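PDB 3WQB: aeromonas extracellular serine protease from Aeromonas sobria, which cleaves peptide bonds after paired basic residues (Lys-Lys or Lys-Arg) as a secreted, calcium-binding serine protease of the furin-like subtilase family. Local coordinates for residues Glu2-Leu7 with Glu22-Gly27; Trp254-Ser259 with Ile277-Thr282; Leu364-Ala369 with Tyr412-Ile417; Pro434-Pro439 with Thr468-Glu473; Thr464-Pro469 with Glu541-Thr546. The protein carries 1 engineered substitution. All blocks are in the same frame, centred on the assembly; numbering follows the deposited sequence.

Contact 1: Glu2-Leu7 with Glu22-Gly27; sequences EGCAPL and ERCLPG
Cys4 and Cys24 are joined by a disulfide that closes a small N-terminal loop, two irregular segments fastened by one covalent link. The SG atoms of Cys4 and Cys24 lie 2.1 Å apart, with a torsion of 79° about the S-S bond. The two halves reach it differently: Cys4 points SG opposite its own N (chi1 -179°), whereas Cys24 holds SG between its backbone N and carbonyl carbon (chi1 63°). Pro26 closes over the Cys4 half of the bridge, its CD 3.8 Å from Cys4 SG and its CB and CG beside Cys4 O. At the other end of the contact Leu7 turns its CD2 methyl to the Glu22 carboxylate, a loose touch.

Further out, Arg64 of helix 60-64 touches both cysteines, forms a salt bridge with Glu22 and bonds Ala5 O, so the cross-linked loop is held against that helix. Asn1 adds backbone bonds to Leu25 and Gly27. Beyond Gly27 the chain soon reaches Asn29, a ligand of a calcium ion, and Pro26 O accepts from Lys133 NZ and Gln32 NE2. Next to the bridge, Cys4 CB rests 3.5 Å from Leu25 O.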
# COMPACT_ATOMS: atom_id res chain seq x y z
N GLU A 2 22.93 10.28 -25.90
CA GLU A 2 22.97 9.76 -27.27
C GLU A 2 24.23 8.94 -27.54
O GLU A 2 24.26 8.12 -28.46
CB GLU A 2 22.81 10.90 -28.29
CG GLU A 2 21.41 11.52 -28.29
CD GLU A 2 21.14 12.41 -29.49
OE1 GLU A 2 21.87 12.32 -30.50
OE2 GLU A 2 20.17 13.20 -29.42
N GLY A 3 25.25 9.15 -26.71
CA GLY A 3 26.49 8.36 -26.75
C GLY A 3 26.41 7.01 -26.06
O GLY A 3 27.40 6.27 -26.02
N CYS A 4 25.24 6.68 -25.51
CA CYS A 4 25.02 5.39 -24.87
C CYS A 4 24.33 4.47 -25.88
O CYS A 4 23.12 4.56 -26.11
CB CYS A 4 24.19 5.55 -23.60
SG CYS A 4 23.88 4.01 -22.70
N ALA A 5 25.14 3.60 -26.48
CA ALA A 5 24.70 2.78 -27.61
C ALA A 5 23.92 1.56 -27.14
O ALA A 5 24.09 1.12 -26.01
CB ALA A 5 25.91 2.34 -28.42
N PRO A 6 23.07 0.99 -28.02
CA PRO A 6 22.40 -0.26 -27.65
C PRO A 6 23.41 -1.38 -27.43
O PRO A 6 24.48 -1.40 -28.05
CB PRO A 6 21.55 -0.58 -28.87
CG PRO A 6 21.36 0.72 -29.56
CD PRO A 6 22.61 1.49 -29.33
N LEU A 7 23.05 -2.31 -26.54
CA LEU A 7 23.80 -3.54 -26.38
C LEU A 7 23.06 -4.65 -27.08
O LEU A 7 21.83 -4.59 -27.23
CB LEU A 7 23.96 -3.88 -24.90
CG LEU A 7 24.84 -2.96 -24.05
CD1 LEU A 7 24.70 -3.36 -22.58
CD2 LEU A 7 26.30 -2.98 -24.49
N GLU A 22 29.71 -0.42 -18.08
CA GLU A 22 28.75 -0.30 -19.17
C GLU A 22 27.45 0.41 -18.75
O GLU A 22 26.49 0.47 -19.52
CB GLU A 22 28.42 -1.69 -19.76
CG GLU A 22 29.62 -2.36 -20.46
CD GLU A 22 30.06 -1.65 -21.73
OE1 GLU A 22 29.31 -0.80 -22.26
OE2 GLU A 22 31.17 -1.95 -22.21
N ARG A 23 27.44 0.93 -17.54
CA ARG A 23 26.24 1.53 -16.96
C ARG A 23 25.97 2.93 -17.51
O ARG A 23 26.62 3.90 -17.13
CB ARG A 23 26.38 1.50 -15.44
CG ARG A 23 25.25 2.07 -14.64
CD ARG A 23 25.39 1.55 -13.23
NE ARG A 23 24.57 2.29 -12.27
CZ ARG A 23 24.96 3.40 -11.65
NH1 ARG A 23 26.15 3.95 -11.88
NH2 ARG A 23 24.15 3.99 -10.78
N CYS A 24 24.99 3.01 -18.41
CA CYS A 24 24.52 4.28 -19.00
C CYS A 24 23.11 4.08 -19.55
O CYS A 24 22.68 2.95 -19.78
CB CYS A 24 25.45 4.78 -20.12
SG CYS A 24 25.60 3.68 -21.58
N LEU A 25 22.41 5.20 -19.76
CA LEU A 25 21.07 5.19 -20.34
C LEU A 25 21.04 5.82 -21.72
O LEU A 25 21.50 6.96 -21.88
CB LEU A 25 20.11 5.99 -19.46
CG LEU A 25 19.93 5.62 -17.99
CD1 LEU A 25 19.14 6.69 -17.26
CD2 LEU A 25 19.26 4.23 -17.89
N PRO A 26 20.48 5.11 -22.71
CA PRO A 26 20.18 5.78 -23.98
C PRO A 26 19.11 6.86 -23.79
O PRO A 26 18.34 6.84 -22.81
CB PRO A 26 19.64 4.65 -24.86
CG PRO A 26 20.14 3.39 -24.24
CD PRO A 26 20.12 3.68 -22.76
N GLY A 27 19.07 7.81 -24.72
CA GLY A 27 17.97 8.76 -24.78
C GLY A 27 18.39 10.21 -24.82
O GLY A 27 19.49 10.57 -24.38

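Contact 2: Trp254-Ser259 with Ile277-Thr282; sequences WNLVVS and IFLSAT
Leu256 and Phe278 meet side chain to side chain at about a right angle where strand 277-282 pairs, in parallel, with strand 255-261 at the border of the six-stranded parallel sheet of the subtilisin-like domain. The isobutyl group of Leu256 comes at the ring obliquely: its CD2 lies 3.7 Å from Phe278 CB, and its CG is near CD2 of the ring. Both residues place CG opposite the backbone N (chi1 -167° for Leu256, -165° for Phe278), which brings the leucine methyls and the aromatic ring to the same spot. Leu279 follows, with its CD1 in the plane of the phenyl ring at the edge and facing Leu256 CD2.

Val257 and Ile277 form the second crossed pair, again nearly perpendicular, and Val257 CG1 meets Ile277 CD1 at 4.0 Å. Ile277 CG2 and CD1 also touch Ser259 CB.

Helices 335-352 and 358-368 pack against Leu256; Val258 touches the former and Leu279 the latter. The engineered Ala336, at what is probably the charge-relay serine position, has its side chain about 9 Å from that of Val258.

The backbones are stitched by three bonds. Phe278 N gives an almost straight one to Val257 O (2.8 Å, 175°), Ser259 N donates to Leu279 O, and Ala281 N returns to Ser259 O at 3.0 Å. Leu279 N, by contrast, is buried here without a partner. On the face carrying Ser259 and Ser280, Ser259 OG also bonds Thr411 O; a water bridges it to Ser280 OG, donating to Ser259 OG at 2.9 Å.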
# COMPACT_ATOMS: atom_id res chain seq x y z
N TRP A 254 -2.90 -10.03 -2.95
CA TRP A 254 -2.93 -9.59 -4.36
C TRP A 254 -2.16 -8.29 -4.54
O TRP A 254 -1.54 -8.07 -5.58
CB TRP A 254 -4.37 -9.46 -4.87
CG TRP A 254 -5.17 -10.66 -4.46
CD1 TRP A 254 -6.20 -10.68 -3.58
CD2 TRP A 254 -4.92 -12.03 -4.83
NE1 TRP A 254 -6.65 -11.98 -3.41
CE2 TRP A 254 -5.87 -12.82 -4.16
CE3 TRP A 254 -4.00 -12.65 -5.69
CZ2 TRP A 254 -5.92 -14.22 -4.30
CZ3 TRP A 254 -4.06 -14.05 -5.85
CH2 TRP A 254 -5.01 -14.80 -5.15
N ASN A 255 -2.15 -7.43 -3.51
CA ASN A 255 -1.33 -6.23 -3.53
C ASN A 255 0.12 -6.56 -3.27
O ASN A 255 0.44 -7.20 -2.26
CB ASN A 255 -1.81 -5.25 -2.47
CG ASN A 255 -3.00 -4.45 -2.90
OD1 ASN A 255 -3.12 -4.12 -4.08
ND2 ASN A 255 -3.89 -4.12 -1.96
N LEU A 256 1.00 -6.11 -4.17
CA LEU A 256 2.43 -6.11 -3.93
C LEU A 256 2.74 -4.78 -3.24
O LEU A 256 2.69 -3.72 -3.88
CB LEU A 256 3.18 -6.23 -5.26
CG LEU A 256 4.69 -6.55 -5.22
CD1 LEU A 256 5.20 -6.93 -6.59
CD2 LEU A 256 5.48 -5.37 -4.67
N VAL A 257 3.02 -4.84 -1.95
CA VAL A 257 3.17 -3.63 -1.13
C VAL A 257 4.63 -3.18 -1.10
O VAL A 257 5.53 -4.00 -0.88
CB VAL A 257 2.61 -3.83 0.29
CG1 VAL A 257 2.67 -2.54 1.07
CG2 VAL A 257 1.16 -4.32 0.24
N VAL A 258 4.87 -1.89 -1.34
CA VAL A 258 6.24 -1.38 -1.46
C VAL A 258 6.57 -0.25 -0.51
O VAL A 258 5.75 0.64 -0.28
CB VAL A 258 6.59 -0.95 -2.91
CG1 VAL A 258 6.44 -2.12 -3.86
CG2 VAL A 258 5.74 0.21 -3.37
N SER A 259 7.77 -0.31 0.04
CA SER A 259 8.32 0.79 0.82
C SER A 259 9.21 1.67 -0.06
O SER A 259 9.60 1.29 -1.17
CB SER A 259 9.12 0.24 1.99
OG SER A 259 10.23 -0.51 1.55
N ILE A 277 5.66 -5.81 3.57
CA ILE A 277 6.44 -5.18 2.49
C ILE A 277 7.02 -6.30 1.63
O ILE A 277 7.55 -7.28 2.15
CB ILE A 277 7.57 -4.29 3.05
CG1 ILE A 277 7.00 -3.17 3.93
CG2 ILE A 277 8.44 -3.71 1.92
CD1 ILE A 277 5.99 -2.24 3.24
N PHE A 278 6.89 -6.17 0.31
CA PHE A 278 7.48 -7.14 -0.61
C PHE A 278 8.82 -6.66 -1.15
O PHE A 278 9.78 -7.43 -1.22
CB PHE A 278 6.50 -7.46 -1.75
CG PHE A 278 6.88 -8.69 -2.53
CD1 PHE A 278 6.53 -9.95 -2.05
CD2 PHE A 278 7.59 -8.61 -3.72
CE1 PHE A 278 6.88 -11.10 -2.74
CE2 PHE A 278 7.95 -9.77 -4.43
CZ PHE A 278 7.60 -11.01 -3.92
N LEU A 279 8.89 -5.38 -1.53
CA LEU A 279 10.09 -4.78 -2.10
C LEU A 279 10.22 -3.33 -1.66
O LEU A 279 9.23 -2.67 -1.30
CB LEU A 279 10.03 -4.82 -3.64
CG LEU A 279 10.10 -6.17 -4.35
CD1 LEU A 279 9.56 -6.02 -5.74
CD2 LEU A 279 11.53 -6.71 -4.34
N SER A 280 11.46 -2.85 -1.73
CA SER A 280 11.78 -1.43 -1.65
C SER A 280 11.97 -0.88 -3.06
O SER A 280 12.57 -1.53 -3.92
CB SER A 280 13.08 -1.26 -0.86
OG SER A 280 13.51 0.10 -0.79
N ALA A 281 11.45 0.31 -3.31
CA ALA A 281 11.71 0.99 -4.56
C ALA A 281 11.91 2.47 -4.32
O ALA A 281 11.66 2.96 -3.23
CB ALA A 281 10.59 0.70 -5.58
N THR A 282 12.36 3.16 -5.35
CA THR A 282 12.78 4.56 -5.26
C THR A 282 11.63 5.53 -4.99
O THR A 282 10.66 5.57 -5.73
CB THR A 282 13.50 4.97 -6.55
OG1 THR A 282 12.74 4.49 -7.67
CG2 THR A 282 14.85 4.31 -6.61
O HOH W 1 12.58 1.17 1.47

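Contact 3: Leu364-Ala369 with Tyr412-Ile417; sequences LLARSA and YGFGLI
Ala366 and Phe414 form the tight part of this contact. The methyl of Ala366 sits over one face of the Phe414 ring, its CB 4.0 Å from the ring centroid and 29° off the normal, a CH-pi contact displaced toward the CG-CD1 side; CB and ring CD1 are 3.6 Å apart. Phe414 carries CG opposite its carbonyl carbon (chi1 -65°), which leads the ring away along the helix flank while its CB stays beside Ala366 O. The ring is further boxed in by edge-to-face stacks with Phe278 and Phe408.

Close by, Ala369 presses its CB into the backbone of the turn, 3.4 Å from Phe414 O and 3.7 Å from Gly415 C. Gly415, having no side chain, lets the Ala369 methyl lie close against its backbone. Ala369 CA makes a CA-H...O contact with Leu416 O at 3.4 Å.

The packing slackens toward Ile417, where Leu365 CD2 and Ile417 CG2 stand 4.2 Å apart; helix 335-352 lies against both. On another flank a water takes the place of a direct link: it lies 2.8 Å from Ala369 O and 2.7 Å from Phe414 O, bridging the two carbonyls beside Ala369, which is partly exposed.

Inside helix 358-368, Ser368 OG returns to Leu364 O. Across from it the chain makes a type II' beta turn from Tyr412 to Gly415, with Gly413 at positive phi, closed by Gly415 N to Tyr412 O. The arrangement joins the C-terminal end of helix 358-368 to a beta turn bonded to edge strand 277-282 of the subtilisin-like core.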
# COMPACT_ATOMS: atom_id res chain seq x y z
N LEU A 364 10.92 -13.60 -9.32
CA LEU A 364 12.12 -13.06 -9.94
C LEU A 364 12.57 -11.76 -9.28
O LEU A 364 13.75 -11.59 -9.03
CB LEU A 364 11.90 -12.86 -11.44
CG LEU A 364 11.78 -14.18 -12.19
CD1 LEU A 364 11.08 -13.99 -13.51
CD2 LEU A 364 13.14 -14.81 -12.38
N LEU A 365 11.63 -10.86 -9.00
CA LEU A 365 11.94 -9.62 -8.29
C LEU A 365 12.49 -9.89 -6.90
O LEU A 365 13.46 -9.25 -6.47
CB LEU A 365 10.70 -8.73 -8.23
CG LEU A 365 10.33 -8.03 -9.55
CD1 LEU A 365 8.90 -7.54 -9.53
CD2 LEU A 365 11.30 -6.89 -9.85
N ALA A 366 11.86 -10.81 -6.17
CA ALA A 366 12.33 -11.15 -4.82
C ALA A 366 13.74 -11.73 -4.82
O ALA A 366 14.57 -11.31 -4.03
CB ALA A 366 11.36 -12.08 -4.12
N ARG A 367 14.00 -12.66 -5.74
CA ARG A 367 15.27 -13.38 -5.72
C ARG A 367 16.42 -12.56 -6.29
O ARG A 367 17.58 -12.91 -6.10
CB ARG A 367 15.16 -14.72 -6.44
CG ARG A 367 14.26 -15.70 -5.72
CD ARG A 367 14.23 -17.01 -6.48
NE ARG A 367 13.06 -17.85 -6.17
CZ ARG A 367 12.91 -18.58 -5.07
NH1 ARG A 367 13.83 -18.58 -4.12
NH2 ARG A 367 11.80 -19.31 -4.92
N SER A 368 16.09 -11.48 -6.99
CA SER A 368 17.12 -10.61 -7.58
C SER A 368 17.32 -9.30 -6.82
O SER A 368 18.21 -8.52 -7.17
CB SER A 368 16.78 -10.32 -9.04
OG SER A 368 15.57 -9.59 -9.16
N ALA A 369 16.49 -9.03 -5.82
CA ALA A 369 16.55 -7.75 -5.11
C ALA A 369 17.85 -7.55 -4.33
O ALA A 369 18.47 -8.52 -3.87
CB ALA A 369 15.32 -7.60 -4.21
N TYR A 412 12.73 -3.19 3.98
CA TYR A 412 13.02 -3.25 2.55
C TYR A 412 12.36 -4.43 1.83
O TYR A 412 12.57 -4.61 0.63
CB TYR A 412 14.55 -3.28 2.34
CG TYR A 412 15.26 -2.12 2.99
CD1 TYR A 412 15.17 -0.85 2.44
CD2 TYR A 412 16.00 -2.30 4.15
CE1 TYR A 412 15.80 0.23 3.04
CE2 TYR A 412 16.63 -1.23 4.76
CZ TYR A 412 16.53 0.03 4.19
OH TYR A 412 17.15 1.11 4.77
N GLY A 413 11.58 -5.22 2.56
CA GLY A 413 11.06 -6.47 2.00
C GLY A 413 12.24 -7.36 1.61
O GLY A 413 13.19 -7.54 2.38
N PHE A 414 12.16 -7.93 0.41
CA PHE A 414 13.26 -8.73 -0.13
C PHE A 414 14.43 -7.88 -0.61
O PHE A 414 15.51 -8.41 -0.89
CB PHE A 414 12.74 -9.67 -1.22
CG PHE A 414 11.79 -10.70 -0.69
CD1 PHE A 414 10.42 -10.59 -0.93
CD2 PHE A 414 12.25 -11.73 0.12
CE1 PHE A 414 9.53 -11.53 -0.40
CE2 PHE A 414 11.37 -12.66 0.66
CZ PHE A 414 10.02 -12.56 0.40
N GLY A 415 14.24 -6.57 -0.66
CA GLY A 415 15.30 -5.64 -1.02
C GLY A 415 14.91 -4.64 -2.07
O GLY A 415 13.75 -4.55 -2.50
N LEU A 416 15.90 -3.86 -2.50
CA LEU A 416 15.70 -2.87 -3.55
C LEU A 416 15.64 -3.53 -4.92
O LEU A 416 16.50 -4.34 -5.27
CB LEU A 416 16.82 -1.83 -3.50
CG LEU A 416 16.93 -0.82 -4.64
CD1 LEU A 416 15.70 0.06 -4.72
CD2 LEU A 416 18.20 0.01 -4.50
N ILE A 417 14.63 -3.17 -5.70
CA ILE A 417 14.49 -3.69 -7.06
C ILE A 417 15.79 -3.59 -7.85
O ILE A 417 16.46 -2.56 -7.84
CB ILE A 417 13.38 -2.93 -7.80
CG1 ILE A 417 12.02 -3.27 -7.16
CG2 ILE A 417 13.39 -3.26 -9.29
CD1 ILE A 417 10.85 -2.49 -7.75
O HOH W 2 18.18 -8.70 -1.07

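Contact 4: Pro434-Pro439 with Thr468-Glu473; sequences PLVQLP and TPLTVE
The touching parts, 435-438 and 468-473, run 130° apart end to end with their backbones well separated, so only side chains bridge these two strand starts of the beta-rich P-domain. Leu470 is the central piece. Its CD1 methyl lies against Val436, 3.9 Å from CB, and its CD2 meets Leu438 CG, also 3.9 Å away; these two leucines come together tip to tip, whereas Val436 and Leu470 approach at a slant. CD1 thus lies on Val436, while CD2 touches both Leu438 and Val436.

Leu438 also sends CD2 past Thr468, the two side chains running in opposite directions, with Leu438 CD2 3.9 Å from Thr468 OG1.

At the far end Leu435 packs a methyl against the carboxylate of Glu473. That acid is held by partners outside the pair, a salt bridge from Arg359 and a hydrogen bond from His595, both to OE2. Strand 583-595 backs both segments through backbone bonds of Val436, Leu438 and Thr471. Leu435 swings CG opposite its backbone N (chi1 -178°), placing CD1 3.6 Å from Glu473 OE1.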
# COMPACT_ATOMS: atom_id res chain seq x y z
N PRO A 434 0.66 -23.93 -9.83
CA PRO A 434 -0.48 -23.08 -9.47
C PRO A 434 -0.52 -22.70 -7.99
O PRO A 434 -0.05 -23.44 -7.13
CB PRO A 434 -1.69 -23.95 -9.85
CG PRO A 434 -1.18 -24.81 -10.95
CD PRO A 434 0.20 -25.16 -10.50
N LEU A 435 -1.07 -21.52 -7.72
CA LEU A 435 -1.26 -21.07 -6.35
C LEU A 435 -2.24 -21.98 -5.62
O LEU A 435 -3.31 -22.32 -6.15
CB LEU A 435 -1.81 -19.64 -6.33
CG LEU A 435 -2.00 -19.02 -4.93
CD1 LEU A 435 -0.68 -18.75 -4.23
CD2 LEU A 435 -2.81 -17.74 -5.03
N VAL A 436 -1.86 -22.39 -4.41
CA VAL A 436 -2.74 -23.09 -3.49
C VAL A 436 -2.99 -22.15 -2.31
O VAL A 436 -2.06 -21.64 -1.68
CB VAL A 436 -2.08 -24.39 -2.98
CG1 VAL A 436 -2.94 -25.04 -1.90
CG2 VAL A 436 -1.84 -25.35 -4.13
N GLN A 437 -4.27 -21.92 -2.04
CA GLN A 437 -4.69 -21.14 -0.88
C GLN A 437 -5.31 -22.11 0.11
O GLN A 437 -6.45 -22.59 -0.09
CB GLN A 437 -5.70 -20.07 -1.31
CG GLN A 437 -5.15 -19.12 -2.35
CD GLN A 437 -6.18 -18.15 -2.84
OE1 GLN A 437 -6.66 -17.31 -2.08
NE2 GLN A 437 -6.54 -18.25 -4.11
N LEU A 438 -4.57 -22.44 1.16
CA LEU A 438 -5.06 -23.41 2.13
C LEU A 438 -6.27 -22.84 2.85
O LEU A 438 -6.37 -21.63 3.05
CB LEU A 438 -3.97 -23.82 3.13
CG LEU A 438 -2.78 -24.61 2.60
CD1 LEU A 438 -1.85 -24.97 3.74
CD2 LEU A 438 -3.23 -25.88 1.88
N PRO A 439 -7.21 -23.71 3.25
CA PRO A 439 -8.34 -23.21 4.03
C PRO A 439 -7.86 -22.50 5.30
O PRO A 439 -6.87 -22.92 5.90
CB PRO A 439 -9.11 -24.49 4.39
CG PRO A 439 -8.72 -25.47 3.34
CD PRO A 439 -7.30 -25.15 2.99
N THR A 468 -0.55 -29.96 5.49
CA THR A 468 -0.30 -30.05 4.05
C THR A 468 1.14 -29.70 3.74
O THR A 468 1.64 -28.65 4.19
CB THR A 468 -1.24 -29.10 3.25
OG1 THR A 468 -2.60 -29.32 3.65
CG2 THR A 468 -1.14 -29.35 1.74
N PRO A 469 1.83 -30.56 2.97
CA PRO A 469 3.10 -30.13 2.44
C PRO A 469 2.83 -29.03 1.43
O PRO A 469 2.04 -29.21 0.49
CB PRO A 469 3.67 -31.39 1.78
CG PRO A 469 2.49 -32.21 1.44
CD PRO A 469 1.46 -31.91 2.49
N LEU A 470 3.41 -27.87 1.68
CA LEU A 470 3.32 -26.75 0.75
C LEU A 470 4.54 -25.88 0.91
O LEU A 470 5.04 -25.71 2.02
CB LEU A 470 2.06 -25.91 1.04
CG LEU A 470 1.47 -25.13 -0.13
CD1 LEU A 470 0.84 -26.10 -1.14
CD2 LEU A 470 0.42 -24.12 0.34
N THR A 471 5.02 -25.32 -0.20
CA THR A 471 6.05 -24.29 -0.17
C THR A 471 5.33 -22.97 -0.01
O THR A 471 4.45 -22.63 -0.79
CB THR A 471 6.87 -24.32 -1.46
OG1 THR A 471 7.53 -25.58 -1.55
CG2 THR A 471 7.90 -23.18 -1.47
N VAL A 472 5.72 -22.23 1.03
CA VAL A 472 5.06 -20.98 1.38
C VAL A 472 5.44 -19.86 0.42
O VAL A 472 6.60 -19.73 0.01
CB VAL A 472 5.44 -20.54 2.82
CG1 VAL A 472 4.81 -19.19 3.16
CG2 VAL A 472 5.03 -21.58 3.85
N GLU A 473 4.45 -19.05 0.06
CA GLU A 473 4.73 -17.75 -0.54
C GLU A 473 4.43 -16.68 0.50
O GLU A 473 5.32 -15.91 0.88
CB GLU A 473 3.94 -17.55 -1.84
CG GLU A 473 4.42 -18.48 -2.96
CD GLU A 473 3.41 -18.67 -4.07
OE1 GLU A 473 2.77 -17.69 -4.51
OE2 GLU A 473 3.27 -19.83 -4.53

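Contact 5: Thr464-Pro469 with Glu541-Thr546; sequences TRIATP and ESAQGT
Gln544 reaches across to the loop that follows strand 460-466, and its side chain can be traced outward from CB. CB lies 3.9 Å from Thr468 O and not much farther from Ile466 O. Set opposite the backbone N (chi1 -171°), CG passes 3.5 Å from Ala467 O. The chain runs on extended to CD, which stays near the same oxygen, and at the tip NE2 donates to Ala467 O at 2.8 Å in an almost straight bond of 176°. The acceptor lies in the amide plane of Gln544, while the N-H comes in tilted from the carbonyl plane of Ala467. NE2 also faces Pro469 CD, their side chains crossing at a slant.

Behind this clasp runs a short antiparallel pairing. Ile466 and Gly545 form the hydrogen-bonded pair, with Ile466 N to Gly545 O at 2.8 Å and Gly545 N to Ile466 O at 2.9 Å. The neighbouring Arg465 and Thr546 make a non-hydrogen-bonded pair, their CA atoms 4.2 Å apart. On the buried face Ile466 CG2 touches Ala543 CB at 4.1 Å, and Leu438 and Leu590 add to the same patch.

Two backbone bonds thus tie outermost strand 460-466 to strand 545-553 in this P-domain sheet, and the Gln544 amide adds a third, to a loop carbonyl beyond their last pair. That extends the polar stitching past the sheet, while the apolar side faces the domain interior.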
# COMPACT_ATOMS: atom_id res chain seq x y z
N THR A 464 -0.96 -23.77 16.02
CA THR A 464 -1.76 -24.64 15.16
C THR A 464 -0.83 -25.41 14.23
O THR A 464 0.24 -24.93 13.86
CB THR A 464 -2.83 -23.85 14.36
OG1 THR A 464 -3.75 -24.75 13.73
CG2 THR A 464 -2.20 -22.96 13.29
N ARG A 465 -1.24 -26.61 13.83
CA ARG A 465 -0.48 -27.40 12.88
C ARG A 465 -1.05 -27.29 11.48
O ARG A 465 -2.26 -27.42 11.28
CB ARG A 465 -0.44 -28.87 13.30
CG ARG A 465 0.44 -29.72 12.39
CD ARG A 465 0.67 -31.12 12.93
NE ARG A 465 1.55 -31.88 12.05
CZ ARG A 465 1.15 -32.65 11.04
NH1 ARG A 465 -0.14 -32.80 10.75
NH2 ARG A 465 2.07 -33.28 10.30
N ILE A 466 -0.17 -27.05 10.52
CA ILE A 466 -0.53 -27.16 9.10
C ILE A 466 -0.04 -28.52 8.62
O ILE A 466 1.16 -28.81 8.67
CB ILE A 466 0.09 -26.00 8.27
CG1 ILE A 466 -0.49 -24.63 8.69
CG2 ILE A 466 -0.03 -26.27 6.76
CD1 ILE A 466 -1.95 -24.40 8.32
N ALA A 467 -0.96 -29.36 8.15
CA ALA A 467 -0.62 -30.74 7.78
C ALA A 467 -0.08 -30.86 6.36
O ALA A 467 0.74 -31.73 6.08
CB ALA A 467 -1.83 -31.65 7.95
N THR A 468 -0.55 -29.96 5.49
CA THR A 468 -0.30 -30.05 4.05
C THR A 468 1.14 -29.70 3.74
O THR A 468 1.64 -28.65 4.19
CB THR A 468 -1.24 -29.10 3.25
OG1 THR A 468 -2.60 -29.32 3.65
CG2 THR A 468 -1.14 -29.35 1.74
N PRO A 469 1.83 -30.56 2.97
CA PRO A 469 3.10 -30.13 2.44
C PRO A 469 2.83 -29.03 1.43
O PRO A 469 2.04 -29.21 0.49
CB PRO A 469 3.67 -31.39 1.78
CG PRO A 469 2.49 -32.21 1.44
CD PRO A 469 1.46 -31.91 2.49
N GLU A 541 9.83 -21.42 2.42
CA GLU A 541 9.85 -22.43 3.49
C GLU A 541 8.75 -23.48 3.30
O GLU A 541 7.76 -23.24 2.62
CB GLU A 541 9.67 -21.76 4.86
CG GLU A 541 10.86 -20.92 5.30
CD GLU A 541 10.82 -20.51 6.75
OE1 GLU A 541 9.89 -20.89 7.50
OE2 GLU A 541 11.74 -19.77 7.15
N SER A 542 8.93 -24.64 3.94
CA SER A 542 7.88 -25.64 4.01
C SER A 542 6.84 -25.22 5.05
O SER A 542 7.18 -24.78 6.15
CB SER A 542 8.46 -27.00 4.38
OG SER A 542 7.42 -27.93 4.64
N ALA A 543 5.57 -25.35 4.69
CA ALA A 543 4.46 -24.99 5.57
C ALA A 543 4.15 -26.03 6.64
O ALA A 543 3.49 -25.73 7.63
CB ALA A 543 3.20 -24.71 4.75
N GLN A 544 4.62 -27.26 6.45
CA GLN A 544 4.19 -28.39 7.27
C GLN A 544 4.76 -28.32 8.68
O GLN A 544 5.97 -28.21 8.86
CB GLN A 544 4.57 -29.70 6.60
CG GLN A 544 3.98 -30.93 7.24
CD GLN A 544 4.35 -32.18 6.46
OE1 GLN A 544 5.51 -32.58 6.44
NE2 GLN A 544 3.37 -32.77 5.80
N GLY A 545 3.88 -28.41 9.66
CA GLY A 545 4.28 -28.35 11.05
C GLY A 545 3.54 -27.28 11.81
O GLY A 545 2.52 -26.76 11.35
N THR A 546 4.07 -26.94 12.97
CA THR A 546 3.39 -26.02 13.87
C THR A 546 3.78 -24.56 13.63
O THR A 546 4.96 -24.24 13.47
CB THR A 546 3.62 -26.38 15.35
OG1 THR A 546 5.02 -26.58 15.59
CG2 THR A 546 2.87 -27.66 15.73

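In the fold
From the N terminus, contact 1 closes a short loop by a disulfide before the first helix, well apart from the others. Contact 2 closes the next loop, within the central sheet of the protease domain, and contact 3 a longer one, joining helix 358-368 to the 412-417 turn; that turn bonds directly to strand 277-282, so contacts 2 and 3 form one continuous block. Contact 4 opens the P-domain, and Trp254 of contact 2 packs on Leu435 and Gln437 across the junction with it. Contacts 4 and 5 share Thr468 and Pro469, and bonds from Leu470 and Val472 to 541-543 couple them. None nests; the loops follow in series, except that contact 5 begins on the stretch where contact 4 ends.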